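Local atomic coordinates of L-threonine-O-3-phosphate decarboxylase (Porphyromonas gingivalis, PDB entry 3FKD), a protein that probably uses pyridoxal 5'-phosphate as cofactor in decarboxylating L-threonine O-3-phosphate, and belongs to the class I and II aminotransferase family. Residues A[167-172]-A[277-282]; A[21-26]-A[317-322]; A[143-148]-A[171-176]; A[95-100]-A[116-121]; A[75-80]-A[203-208]. All coordinates share one frame; numbering follows the deposited sequence.

Contact 1 of 5, residues A[167-172]-A[277-282]; sequences QSYVSF and TTFFLL
Phe279 drives the edge of its ring into the face of Tyr169, and this T-shaped pair is the heart of a contact between a turn-rich loop and the beginning of a strand. The centroids are 5.2 Å apart and the planes meet at 61°. Atom CE2 of Phe279 leads, 3.8 Å from CD1 of Tyr169. The Phe279 ring owes this reach to a chi1 of 53°, which tucks CG between its own backbone N and carbonyl carbon; one face of the ring is backed by CG2 of Thr277, which sits over its centre. Phe172 closes the cluster: its CE1 lies at the edge of the Tyr169 ring, in plane, while its CD1 comes within 4.0 Å of Phe279 CE2. At the polar end, Thr277 OG1 donates to Phe172 O; the modelled 2.5 Å is shorter than usual, so the exact length is uncertain. Two successive type I turns, Gln167 to Val170 and Tyr169 to Phe172, present both rings on one flank of the loop. The other flank is looser: Val170 and Ser171 are partly exposed and lean on Val177 and Leu248 instead. In relatives of this fold, the loop after strand 162-166 lies beside the cofactor, and Tyr169 is probably near it here. Its hydroxyl is hydrogen-bonded to Thr23. Helix 196-199 packs against Phe172 through His197, helix 250-266 meets Thr278 through Trp253, and strand 279-284 continues from the contact alongside strand 317-321.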
# COMPACT_ATOMS: atom_id res chain seq x y z
N GLN A 167 -3.79 14.71 -10.87
CA GLN A 167 -5.15 15.24 -10.86
C GLN A 167 -5.80 15.24 -9.48
O GLN A 167 -7.03 15.28 -9.36
CB GLN A 167 -6.00 14.40 -11.79
CG GLN A 167 -5.49 14.36 -13.19
CD GLN A 167 -5.88 15.59 -13.96
OE1 GLN A 167 -5.29 16.65 -13.79
NE2 GLN A 167 -6.88 15.45 -14.83
N SER A 168 -4.99 15.19 -8.43
CA SER A 168 -5.49 15.06 -7.08
C SER A 168 -6.48 16.15 -6.74
O SER A 168 -7.36 15.94 -5.92
CB SER A 168 -4.36 15.10 -6.05
OG SER A 168 -3.58 13.93 -6.08
N TYR A 169 -6.29 17.32 -7.34
CA TYR A 169 -7.01 18.55 -6.98
C TYR A 169 -7.88 19.02 -8.13
O TYR A 169 -8.33 20.17 -8.13
CB TYR A 169 -6.03 19.66 -6.61
CG TYR A 169 -5.04 19.28 -5.55
CD1 TYR A 169 -5.41 19.25 -4.20
CD2 TYR A 169 -3.73 18.97 -5.88
CE1 TYR A 169 -4.50 18.90 -3.21
CE2 TYR A 169 -2.81 18.61 -4.91
CZ TYR A 169 -3.19 18.57 -3.58
OH TYR A 169 -2.26 18.21 -2.65
N VAL A 170 -8.13 18.14 -9.09
CA VAL A 170 -8.89 18.51 -10.25
C VAL A 170 -10.27 19.02 -9.85
O VAL A 170 -10.86 19.79 -10.57
CB VAL A 170 -9.02 17.35 -11.24
CG1 VAL A 170 -10.32 16.60 -11.01
CG2 VAL A 170 -8.94 17.87 -12.65
N SER A 171 -10.77 18.62 -8.69
CA SER A 171 -12.05 19.14 -8.24
C SER A 171 -11.99 20.41 -7.30
O SER A 171 -13.02 20.96 -6.90
CB SER A 171 -12.91 17.99 -7.66
OG SER A 171 -12.73 17.91 -6.26
N PHE A 172 -10.78 20.86 -6.98
CA PHE A 172 -10.56 22.07 -6.18
C PHE A 172 -10.55 23.33 -7.07
O PHE A 172 -9.97 24.31 -6.74
CB PHE A 172 -9.20 22.01 -5.45
CG PHE A 172 -9.12 20.99 -4.34
CD1 PHE A 172 -8.34 21.24 -3.22
CD2 PHE A 172 -9.81 19.78 -4.41
CE1 PHE A 172 -8.25 20.32 -2.20
CE2 PHE A 172 -9.73 18.85 -3.40
CZ PHE A 172 -8.95 19.11 -2.29
N THR A 277 -6.65 28.20 -6.31
CA THR A 277 -7.44 27.19 -5.64
C THR A 277 -7.58 27.51 -4.17
O THR A 277 -7.24 28.59 -3.76
CB THR A 277 -6.86 25.76 -5.87
OG1 THR A 277 -7.84 24.80 -5.49
CG2 THR A 277 -5.61 25.51 -5.03
N THR A 278 -8.03 26.55 -3.36
CA THR A 278 -8.41 26.84 -1.97
C THR A 278 -7.30 26.72 -0.91
O THR A 278 -7.53 26.93 0.28
CB THR A 278 -9.58 25.99 -1.55
OG1 THR A 278 -9.19 24.64 -1.73
CG2 THR A 278 -10.76 26.23 -2.45
N PHE A 279 -6.10 26.39 -1.35
CA PHE A 279 -4.93 26.58 -0.49
C PHE A 279 -3.93 27.49 -1.22
O PHE A 279 -4.05 27.68 -2.43
CB PHE A 279 -4.29 25.23 -0.15
CG PHE A 279 -3.98 24.40 -1.35
CD1 PHE A 279 -2.80 24.59 -2.04
CD2 PHE A 279 -4.88 23.44 -1.81
CE1 PHE A 279 -2.53 23.85 -3.16
CE2 PHE A 279 -4.62 22.69 -2.92
CZ PHE A 279 -3.45 22.86 -3.60
N PHE A 280 -2.94 28.00 -0.51
CA PHE A 280 -2.04 29.05 -1.04
C PHE A 280 -0.78 29.19 -0.19
O PHE A 280 -0.75 28.82 0.97
CB PHE A 280 -2.80 30.42 -1.13
CG PHE A 280 -3.45 30.81 0.17
CD1 PHE A 280 -2.71 31.42 1.18
CD2 PHE A 280 -4.78 30.50 0.41
CE1 PHE A 280 -3.29 31.74 2.38
CE2 PHE A 280 -5.35 30.79 1.61
CZ PHE A 280 -4.61 31.45 2.60
N LEU A 281 0.27 29.76 -0.77
CA LEU A 281 1.47 30.13 -0.04
C LEU A 281 1.34 31.57 0.60
O LEU A 281 0.86 32.52 -0.02
CB LEU A 281 2.67 30.05 -1.00
CG LEU A 281 3.67 28.89 -1.11
CD1 LEU A 281 3.33 27.60 -0.40
CD2 LEU A 281 3.98 28.62 -2.56
N LEU A 282 1.73 31.72 1.86
CA LEU A 282 2.05 33.05 2.33
C LEU A 282 3.52 33.21 2.78
O LEU A 282 4.15 32.29 3.33
CB LEU A 282 1.03 33.56 3.36
CG LEU A 282 1.12 33.41 4.88
CD1 LEU A 282 2.52 33.73 5.46
CD2 LEU A 282 0.06 34.33 5.48

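Contact 2 of 5, residues A[21-26]-A[317-322]; sequences STTVWT and YVRITT
Arg319 leaves its strand with CG anti to the backbone N (chi1 -166°), runs straight through chi2, and then bends at chi3 (58°), a course that delivers its guanidinium to Ser21 and Thr23. Thr321, two residues on and on the same side of the strand, has OG1 anti to its carbonyl carbon, where it meets Thr22. Through these side chains, on one side of strand 317-321 in the mixed five-stranded sheet, the strand holds the loop that follows strand 18-19, the sheet's outermost strand on that flank within this chain. Two backbone carbonyls of that loop are held in this way. Arg319 NH2 donates to Ser21 O at 2.8 Å; the acceptor lies in the guanidinium plane, but the donor stands well above the carbonyl plane and the bond is bent. Thr321 OG1 donates to Thr22 O, although the very short modelled separation makes its length doubtful. A second nitrogen of Arg319, NH1, has a weak bond to Asn140. In relatives of this family an arginine of the C-terminal part holds the substrate carboxylate; Arg319 may correspond to it. On the loop, Val24 turns away and packs on Tyr47 of the second subunit. The methyl of Thr23 lies over one face of the guanidinium, near its centre, with CG2 3.5 Å from CZ of Arg319.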
# COMPACT_ATOMS: atom_id res chain seq x y z
N SER A 21 -2.97 23.05 7.71
CA SER A 21 -1.77 22.48 7.08
C SER A 21 -1.98 21.38 6.01
O SER A 21 -1.01 20.91 5.43
CB SER A 21 -0.88 21.92 8.17
OG SER A 21 -1.31 20.62 8.50
N THR A 22 -3.22 20.95 5.78
CA THR A 22 -3.47 19.89 4.83
C THR A 22 -4.17 20.38 3.57
O THR A 22 -4.95 21.31 3.61
CB THR A 22 -4.20 18.62 5.48
OG1 THR A 22 -5.62 18.77 5.48
CG2 THR A 22 -3.69 18.33 6.91
N THR A 23 -3.86 19.78 2.43
CA THR A 23 -4.56 20.08 1.21
C THR A 23 -5.67 19.08 1.02
O THR A 23 -6.07 18.80 -0.09
CB THR A 23 -3.62 20.07 -0.01
OG1 THR A 23 -2.97 18.80 -0.11
CG2 THR A 23 -2.56 21.19 0.10
N VAL A 24 -6.18 18.52 2.11
CA VAL A 24 -7.35 17.65 2.06
C VAL A 24 -8.67 18.41 2.31
O VAL A 24 -8.80 19.14 3.28
CB VAL A 24 -7.19 16.48 3.07
CG1 VAL A 24 -8.43 15.61 3.11
CG2 VAL A 24 -5.92 15.65 2.72
N TRP A 25 -9.65 18.23 1.43
CA TRP A 25 -11.02 18.69 1.72
C TRP A 25 -11.64 17.94 2.90
O TRP A 25 -12.02 16.79 2.80
CB TRP A 25 -11.92 18.65 0.47
CG TRP A 25 -13.37 18.84 0.79
CD1 TRP A 25 -14.37 17.93 0.62
CD2 TRP A 25 -13.99 20.01 1.37
NE1 TRP A 25 -15.57 18.45 1.03
CE2 TRP A 25 -15.38 19.72 1.49
CE3 TRP A 25 -13.52 21.26 1.76
CZ2 TRP A 25 -16.30 20.64 2.02
CZ3 TRP A 25 -14.44 22.19 2.29
CH2 TRP A 25 -15.82 21.86 2.41
N THR A 26 -11.78 18.64 4.01
CA THR A 26 -12.08 18.01 5.31
C THR A 26 -13.54 18.10 5.81
O THR A 26 -13.96 17.34 6.67
CB THR A 26 -11.06 18.55 6.34
OG1 THR A 26 -9.95 17.63 6.41
CG2 THR A 26 -11.66 18.78 7.68
N TYR A 317 8.30 30.77 4.03
CA TYR A 317 7.05 30.31 3.42
C TYR A 317 6.23 29.30 4.25
O TYR A 317 6.77 28.32 4.76
CB TYR A 317 7.30 29.71 2.05
CG TYR A 317 7.65 30.71 0.99
CD1 TYR A 317 8.99 31.05 0.74
CD2 TYR A 317 6.68 31.27 0.18
CE1 TYR A 317 9.34 31.95 -0.24
CE2 TYR A 317 7.03 32.19 -0.80
CZ TYR A 317 8.38 32.51 -1.01
OH TYR A 317 8.75 33.41 -1.98
N VAL A 318 4.93 29.56 4.38
CA VAL A 318 3.98 28.56 4.87
C VAL A 318 2.89 28.29 3.84
O VAL A 318 2.54 29.17 3.06
CB VAL A 318 3.33 28.98 6.22
CG1 VAL A 318 4.38 29.30 7.24
CG2 VAL A 318 2.40 30.15 6.03
N ARG A 319 2.37 27.07 3.83
CA ARG A 319 1.20 26.76 3.03
C ARG A 319 -0.03 26.81 3.95
O ARG A 319 0.00 26.23 5.04
CB ARG A 319 1.31 25.36 2.37
CG ARG A 319 0.26 25.12 1.25
CD ARG A 319 0.28 23.75 0.70
NE ARG A 319 0.04 22.82 1.78
CZ ARG A 319 0.47 21.57 1.81
NH1 ARG A 319 1.15 21.04 0.79
NH2 ARG A 319 0.18 20.84 2.87
N ILE A 320 -1.08 27.51 3.52
CA ILE A 320 -2.32 27.61 4.27
C ILE A 320 -3.57 27.20 3.46
O ILE A 320 -3.79 27.73 2.36
CB ILE A 320 -2.58 29.05 4.72
CG1 ILE A 320 -1.33 29.69 5.34
CG2 ILE A 320 -3.81 29.12 5.65
CD1 ILE A 320 -1.28 29.62 6.82
N THR A 321 -4.38 26.27 3.99
CA THR A 321 -5.68 25.95 3.41
C THR A 321 -6.84 26.64 4.12
O THR A 321 -7.04 26.46 5.32
CB THR A 321 -5.99 24.43 3.44
OG1 THR A 321 -4.85 23.72 2.96
CG2 THR A 321 -7.23 24.08 2.59
N THR A 322 -7.63 27.38 3.35
CA THR A 322 -8.88 27.98 3.84
C THR A 322 -9.78 26.99 4.61
O THR A 322 -10.23 26.00 4.07
CB THR A 322 -9.65 28.53 2.65
OG1 THR A 322 -8.81 29.43 1.93
CG2 THR A 322 -11.02 29.19 3.07

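Contact 3 of 5, residues A[143-148]-A[171-176]; sequences GRLLQR and SFTTEE
Arg148 crosses Glu176 at a slant where two connecting loops of the large sheet meet, each following one of the neighbouring parallel strands 132-136 and 162-166. Arg148 opens helix 148-157, directly after the N-cap residue Gln147, and its chain is extended from CG to NE. The aliphatic part does the touching: CB of Arg148 is modelled 3.0 Å from the backbone O of Glu176, and CD lies beside OE2 of Glu176 at 3.9 Å. Although the guanidinium and carboxylate planes are only 8° apart, OE2 is well out of the guanidinium plane and no N-H points at it, so any attraction, with NE of Arg148 4.4 Å from that oxygen, is probably one of charge alone. Arg148 takes its salt bridge from Asp182 instead. Glu176 has a long, weak ion pair with Arg179.

Leu145 supplies the apolar half. With CG anti to its backbone N (chi1 -172°), it sends CD2 between the two loops, 3.7 Å from both CG of Glu175 and OG1 of Thr173. On the exposed side the amide of Gln147 stands steeply to the carboxylate of Glu175. The receiving loop is shaped by an ST turn: Glu175 N donates to OG1 of Thr173 at 3.1 Å, with a nearly straight 168° at the hydrogen.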
# COMPACT_ATOMS: atom_id res chain seq x y z
N GLY A 143 -0.83 26.59 -5.98
CA GLY A 143 -2.14 26.80 -6.56
C GLY A 143 -2.03 27.24 -8.00
O GLY A 143 -2.99 27.74 -8.57
N ARG A 144 -0.86 27.07 -8.61
CA ARG A 144 -0.69 27.50 -9.99
C ARG A 144 -1.65 26.70 -10.84
O ARG A 144 -1.77 25.51 -10.68
CB ARG A 144 0.75 27.30 -10.45
CG ARG A 144 1.03 27.85 -11.82
CD ARG A 144 0.82 26.82 -12.95
NE ARG A 144 1.12 25.43 -12.58
CZ ARG A 144 2.28 24.80 -12.79
NH1 ARG A 144 3.29 25.44 -13.38
NH2 ARG A 144 2.43 23.52 -12.41
N LEU A 145 -2.36 27.35 -11.74
CA LEU A 145 -3.36 26.65 -12.54
C LEU A 145 -3.16 26.99 -14.00
O LEU A 145 -3.16 28.16 -14.38
CB LEU A 145 -4.79 27.01 -12.09
CG LEU A 145 -5.97 26.21 -12.71
CD1 LEU A 145 -6.18 24.90 -12.02
CD2 LEU A 145 -7.33 26.99 -12.69
N LEU A 146 -2.98 25.95 -14.80
CA LEU A 146 -2.89 26.04 -16.24
C LEU A 146 -4.28 25.77 -16.82
O LEU A 146 -5.06 24.99 -16.26
CB LEU A 146 -1.93 24.96 -16.75
CG LEU A 146 -0.57 25.04 -16.08
CD1 LEU A 146 0.32 23.85 -16.49
CD2 LEU A 146 0.03 26.37 -16.45
N GLN A 147 -4.57 26.41 -17.95
CA GLN A 147 -5.84 26.23 -18.64
C GLN A 147 -5.82 24.90 -19.34
O GLN A 147 -4.82 24.54 -19.94
CB GLN A 147 -6.02 27.33 -19.69
CG GLN A 147 -6.24 28.71 -19.12
CD GLN A 147 -7.46 28.74 -18.26
OE1 GLN A 147 -8.55 28.41 -18.72
NE2 GLN A 147 -7.29 29.11 -16.99
N ARG A 148 -6.94 24.18 -19.26
CA ARG A 148 -7.11 22.91 -19.97
C ARG A 148 -6.51 23.03 -21.35
O ARG A 148 -5.97 22.08 -21.88
CB ARG A 148 -8.60 22.53 -20.04
CG ARG A 148 -9.01 21.84 -21.33
CD ARG A 148 -10.46 21.35 -21.36
NE ARG A 148 -10.58 20.43 -22.49
CZ ARG A 148 -10.47 19.10 -22.41
NH1 ARG A 148 -10.30 18.53 -21.23
NH2 ARG A 148 -10.56 18.34 -23.49
N SER A 171 -10.77 18.62 -8.69
CA SER A 171 -12.05 19.14 -8.24
C SER A 171 -11.99 20.41 -7.30
O SER A 171 -13.02 20.96 -6.90
CB SER A 171 -12.91 17.99 -7.66
OG SER A 171 -12.73 17.91 -6.26
N PHE A 172 -10.78 20.86 -6.98
CA PHE A 172 -10.56 22.07 -6.18
C PHE A 172 -10.55 23.33 -7.07
O PHE A 172 -9.97 24.31 -6.74
CB PHE A 172 -9.20 22.01 -5.45
CG PHE A 172 -9.12 20.99 -4.34
CD1 PHE A 172 -8.34 21.24 -3.22
CD2 PHE A 172 -9.81 19.78 -4.41
CE1 PHE A 172 -8.25 20.32 -2.20
CE2 PHE A 172 -9.73 18.85 -3.40
CZ PHE A 172 -8.95 19.11 -2.29
N THR A 173 -11.19 23.23 -8.23
CA THR A 173 -11.29 24.32 -9.18
C THR A 173 -12.60 24.25 -9.98
O THR A 173 -13.12 23.16 -10.29
CB THR A 173 -10.14 24.36 -10.19
OG1 THR A 173 -10.29 25.52 -11.02
CG2 THR A 173 -10.18 23.13 -11.11
N THR A 174 -13.08 25.45 -10.31
CA THR A 174 -14.28 25.76 -11.09
C THR A 174 -14.02 25.68 -12.59
O THR A 174 -14.93 25.55 -13.38
CB THR A 174 -14.65 27.23 -10.80
OG1 THR A 174 -15.24 27.35 -9.50
CG2 THR A 174 -15.59 27.81 -11.87
N GLU A 175 -12.75 25.81 -12.96
CA GLU A 175 -12.36 25.96 -14.35
C GLU A 175 -12.38 24.64 -15.11
O GLU A 175 -12.67 23.58 -14.53
CB GLU A 175 -10.97 26.59 -14.44
CG GLU A 175 -10.80 27.85 -13.56
CD GLU A 175 -10.84 29.16 -14.34
OE1 GLU A 175 -11.90 29.46 -14.95
OE2 GLU A 175 -9.82 29.89 -14.33
N GLU A 176 -12.08 24.69 -16.40
CA GLU A 176 -12.19 23.50 -17.23
C GLU A 176 -10.96 22.65 -17.11
O GLU A 176 -9.85 23.11 -17.37
CB GLU A 176 -12.36 23.88 -18.69
CG GLU A 176 -13.77 24.14 -19.10
CD GLU A 176 -13.96 23.84 -20.55
OE1 GLU A 176 -13.95 24.83 -21.32
OE2 GLU A 176 -14.08 22.63 -20.89

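Contact 4 of 5, residues A[95-100]-A[116-121]; sequences AIPSFA and YPSNED
Ile96 uses both backbone polar groups to join its strand to the neighbour carrying Tyr116, Pro117 and Ser118. Its carbonyl O accepts from Ser118 N at 2.9 Å with a nearly straight bond (167°); its N donates to Tyr116 O, whose position is less sure because the model crowds it. Ala95 pairs with Tyr116 and Ile96 with Pro117, in parallel register. The CA of Pro117 adds a CA-H...O contact to Ile96 O, at 3.6 Å. Ala95 CB and Ser118 CB pack 4.2 Å apart.

Side chains satisfy further groups at and beyond the strand ends. Ser98 OG donates to Ala95 O at 2.7 Å, in the carbonyl plane, and thereby ties down the bend after the cis peptide that precedes Pro97. The carbonyl of Pro97 is taken by Asn139. Ser118 OG, which also touches Pro97 CD, is bonded to Asp142. Tyr116 throws its ring along its own loop, and its OH donates to Asp121 O at 3.0 Å from above the carbonyl plane; a type I turn from Pro117 to Glu120 lets the chain double back to that point. The arrangement joins the C-terminal ends of the two parallel strands of a beta-alpha-beta crossover, strand 91-96, helix 100-108 and strand 112-117, the last being an outermost strand of the large sheet within this chain.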
# COMPACT_ATOMS: atom_id res chain seq x y z
N ALA A 95 8.29 20.66 -12.52
CA ALA A 95 8.06 22.02 -12.06
C ALA A 95 8.14 22.09 -10.53
O ALA A 95 7.71 21.19 -9.86
CB ALA A 95 6.74 22.53 -12.55
N ILE A 96 8.74 23.15 -10.01
CA ILE A 96 8.82 23.36 -8.57
C ILE A 96 8.36 24.79 -8.22
O ILE A 96 8.38 25.69 -9.07
CB ILE A 96 10.26 23.15 -8.07
CG1 ILE A 96 11.24 23.84 -9.02
CG2 ILE A 96 10.60 21.68 -7.97
CD1 ILE A 96 12.60 24.15 -8.41
N PRO A 97 7.92 25.00 -6.98
CA PRO A 97 7.75 23.92 -6.01
C PRO A 97 6.63 22.97 -6.43
O PRO A 97 5.78 23.34 -7.28
CB PRO A 97 7.38 24.64 -4.71
CG PRO A 97 7.10 26.08 -5.09
CD PRO A 97 7.30 26.27 -6.55
N SER A 98 6.62 21.77 -5.84
CA SER A 98 5.60 20.74 -6.10
C SER A 98 5.65 19.64 -5.05
O SER A 98 6.57 19.59 -4.25
CB SER A 98 5.79 20.15 -7.49
OG SER A 98 7.15 19.75 -7.68
N PHE A 99 4.65 18.78 -5.04
CA PHE A 99 4.62 17.60 -4.17
C PHE A 99 5.98 16.85 -4.23
O PHE A 99 6.39 16.41 -5.28
CB PHE A 99 3.44 16.69 -4.59
CG PHE A 99 3.13 15.59 -3.63
CD1 PHE A 99 2.96 15.85 -2.28
CD2 PHE A 99 2.97 14.31 -4.08
CE1 PHE A 99 2.64 14.84 -1.40
CE2 PHE A 99 2.67 13.28 -3.20
CZ PHE A 99 2.52 13.55 -1.87
N ALA A 100 6.63 16.68 -3.09
CA ALA A 100 8.04 16.22 -3.05
C ALA A 100 8.16 14.80 -3.58
O ALA A 100 9.26 14.29 -3.89
CB ALA A 100 8.58 16.30 -1.61
N TYR A 116 12.23 23.30 -12.98
CA TYR A 116 11.63 24.37 -13.74
C TYR A 116 10.53 25.05 -12.92
O TYR A 116 9.71 24.39 -12.28
CB TYR A 116 11.06 23.83 -15.06
CG TYR A 116 10.74 24.96 -16.00
CD1 TYR A 116 9.48 25.54 -15.99
CD2 TYR A 116 11.72 25.49 -16.84
CE1 TYR A 116 9.19 26.63 -16.82
CE2 TYR A 116 11.44 26.55 -17.68
CZ TYR A 116 10.17 27.12 -17.67
OH TYR A 116 9.89 28.17 -18.50
N PRO A 117 10.52 26.38 -12.93
CA PRO A 117 9.65 27.20 -12.06
C PRO A 117 8.17 27.13 -12.46
O PRO A 117 7.84 27.45 -13.60
CB PRO A 117 10.19 28.62 -12.26
CG PRO A 117 11.46 28.50 -13.01
CD PRO A 117 11.35 27.22 -13.81
N SER A 118 7.31 26.73 -11.54
CA SER A 118 5.88 26.62 -11.85
C SER A 118 5.24 27.98 -12.22
O SER A 118 4.25 28.02 -12.97
CB SER A 118 5.10 25.93 -10.73
OG SER A 118 5.32 26.54 -9.48
N ASN A 119 5.78 29.08 -11.72
CA ASN A 119 5.13 30.34 -12.11
C ASN A 119 5.83 31.11 -13.21
O ASN A 119 5.80 32.33 -13.28
CB ASN A 119 4.73 31.18 -10.91
CG ASN A 119 3.36 30.77 -10.35
OD1 ASN A 119 2.36 30.74 -11.09
ND2 ASN A 119 3.32 30.41 -9.07
N GLU A 120 6.45 30.33 -14.08
CA GLU A 120 6.97 30.81 -15.33
C GLU A 120 6.35 29.80 -16.29
O GLU A 120 5.87 28.75 -15.86
CB GLU A 120 8.49 30.83 -15.27
CG GLU A 120 8.93 31.41 -13.89
CD GLU A 120 10.38 31.88 -13.82
OE1 GLU A 120 11.10 31.73 -14.85
OE2 GLU A 120 10.80 32.39 -12.74
N ASP A 121 6.26 30.15 -17.56
CA ASP A 121 5.37 29.40 -18.42
C ASP A 121 6.06 28.12 -18.81
O ASP A 121 7.09 28.14 -19.50
CB ASP A 121 5.01 30.21 -19.66
CG ASP A 121 4.10 29.47 -20.61
OD1 ASP A 121 3.65 28.35 -20.25
OD2 ASP A 121 3.82 30.00 -21.70

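Contact 5 of 5, residues A[75-80]-A[203-208]; sequences GPTAAF and GLRIGY
Arg205, whose guanidinium lies over Gly75, is gripped at two nitrogens: NE donates to Trp226 O of the second subunit, and NH1 to Pro202 O of its own chain. Its side chain is bent at both chi2 and chi3 (each -55°), which folds the flat group back over the beginning of the segment 75-80. There CA of Gly75 sits 3.9 Å above one face, offset toward the rim, while CB of Thr77 is at the guanidinium edge, 4.2 Å from NH2. A beta carbon on Gly75 would run into Arg205 NH2, and its backbone angles (phi 94°) by themselves suit glycine; its CA comes within 3.9 Å of CA of Ile206. The nearness of Gly75 N to Arg205 O is not a bond, since the angle is poor. Further along, Pro76 CD packs 3.7 Å from Ile206 O, and Gly207, likewise without a side chain, brings its CA within 4.3 Å of Pro76 N. An arginine beside the N-terminal end of a helix suits an anion; in this family such a pair commonly holds the phosphate of pyridoxal phosphate, and this arrangement is consistent with that. Thr77 also packs on Trp226 of the second subunit, so the dimer interface borders the place. Helix 75-86 leans on strand 189-194 through Pro76 and Ala79, and strand 207-210, which begins at Gly207, runs between 189-194 and 70-73.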
# COMPACT_ATOMS: atom_id res chain seq x y z
N GLY A 75 -3.12 4.42 -3.11
CA GLY A 75 -2.90 5.84 -2.91
C GLY A 75 -2.28 6.47 -4.16
O GLY A 75 -1.73 5.77 -4.98
N PRO A 76 -2.41 7.79 -4.33
CA PRO A 76 -1.85 8.37 -5.56
C PRO A 76 -0.33 8.39 -5.51
O PRO A 76 0.31 8.21 -6.56
CB PRO A 76 -2.43 9.78 -5.59
CG PRO A 76 -2.85 10.05 -4.18
CD PRO A 76 -3.36 8.71 -3.68
N THR A 77 0.23 8.54 -4.31
CA THR A 77 1.69 8.43 -4.16
C THR A 77 2.27 7.09 -4.73
O THR A 77 3.19 7.12 -5.54
CB THR A 77 2.16 8.62 -2.68
OG1 THR A 77 1.79 9.90 -2.20
CG2 THR A 77 3.64 8.48 -2.58
N ALA A 78 1.71 5.94 -4.31
CA ALA A 78 2.13 4.66 -4.89
C ALA A 78 2.24 4.71 -6.41
O ALA A 78 3.25 4.28 -6.98
CB ALA A 78 1.23 3.48 -4.44
N ALA A 79 1.19 5.23 -7.06
CA ALA A 79 1.19 5.41 -8.51
C ALA A 79 2.40 6.18 -9.07
O ALA A 79 2.82 5.90 -10.17
CB ALA A 79 -0.10 6.05 -8.97
N PHE A 80 2.92 7.17 -8.33
CA PHE A 80 4.01 8.02 -8.83
C PHE A 80 5.30 7.20 -8.90
O PHE A 80 6.06 7.29 -9.85
CB PHE A 80 4.23 9.25 -7.95
CG PHE A 80 3.08 10.17 -7.93
CD1 PHE A 80 2.49 10.57 -9.11
CD2 PHE A 80 2.58 10.64 -6.74
CE1 PHE A 80 1.42 11.40 -9.10
CE2 PHE A 80 1.51 11.49 -6.72
CZ PHE A 80 0.93 11.87 -7.89
N GLY A 203 -6.29 8.30 4.85
CA GLY A 203 -5.92 7.09 5.56
C GLY A 203 -6.29 5.77 4.90
O GLY A 203 -5.74 4.75 5.24
N LEU A 204 -7.20 5.80 3.94
CA LEU A 204 -7.59 4.62 3.20
C LEU A 204 -6.60 4.21 2.13
O LEU A 204 -6.58 3.05 1.73
CB LEU A 204 -8.97 4.83 2.57
CG LEU A 204 -10.17 4.10 3.17
CD1 LEU A 204 -9.82 3.65 4.56
CD2 LEU A 204 -11.42 5.00 3.17
N ARG A 205 -5.78 5.16 1.68
CA ARG A 205 -4.76 4.90 0.65
C ARG A 205 -5.33 4.34 -0.63
O ARG A 205 -5.12 3.19 -0.92
CB ARG A 205 -3.68 3.94 1.16
CG ARG A 205 -3.16 4.26 2.59
CD ARG A 205 -2.64 5.73 2.83
NE ARG A 205 -1.60 6.11 1.89
CZ ARG A 205 -1.68 7.10 1.00
NH1 ARG A 205 -2.77 7.86 0.93
NH2 ARG A 205 -0.66 7.35 0.19
N ILE A 206 -6.03 5.14 -1.42
CA ILE A 206 -6.55 4.64 -2.66
C ILE A 206 -6.48 5.76 -3.75
O ILE A 206 -6.65 6.94 -3.44
CB ILE A 206 -7.92 3.90 -2.44
CG1 ILE A 206 -8.30 3.00 -3.62
CG2 ILE A 206 -9.11 4.82 -2.01
CD1 ILE A 206 -8.28 3.67 -4.93
N GLY A 207 -6.15 5.38 -4.99
CA GLY A 207 -6.00 6.30 -6.10
C GLY A 207 -5.92 5.51 -7.38
O GLY A 207 -6.02 4.29 -7.33
N TYR A 208 -5.74 6.15 -8.53
CA TYR A 208 -5.63 5.36 -9.74
C TYR A 208 -4.91 6.01 -10.92
O TYR A 208 -4.81 7.23 -11.01
CB TYR A 208 -6.99 4.78 -10.19
CG TYR A 208 -8.05 5.80 -10.51
CD1 TYR A 208 -8.19 6.31 -11.80
CD2 TYR A 208 -8.92 6.25 -9.53
CE1 TYR A 208 -9.15 7.27 -12.10
CE2 TYR A 208 -9.89 7.17 -9.82
CZ TYR A 208 -10.00 7.68 -11.11
OH TYR A 208 -10.97 8.60 -11.38

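How the contacts relate
Contacts 1, 2 and 3 form a connected group: the centres of contacts 1 and 2 are about 9 Å apart, those of 1 and 3 about 8 Å. Contacts 1 and 2 meet on neighbouring strands 279-284 and 317-321 of the five-stranded sheet; contact 3 shares Ser171 and Phe172 with contact 1 and touches contact 4, Arg144 packing on Ser118 and Asn119. Contacts 4 and 5 both reach the seven-stranded sheet, centres about 22 Å apart, yet Phe99 packs on Thr77 and Phe80. Along the chain contact 2 spans all the others, contact 5 encloses 4 and 3, and contact 1 crosses contact 5. Contacts 1 and 2 thus join the smaller sheet to the loop after strand 162-166; the cofactor probably lies near contacts 1, 2 and 5.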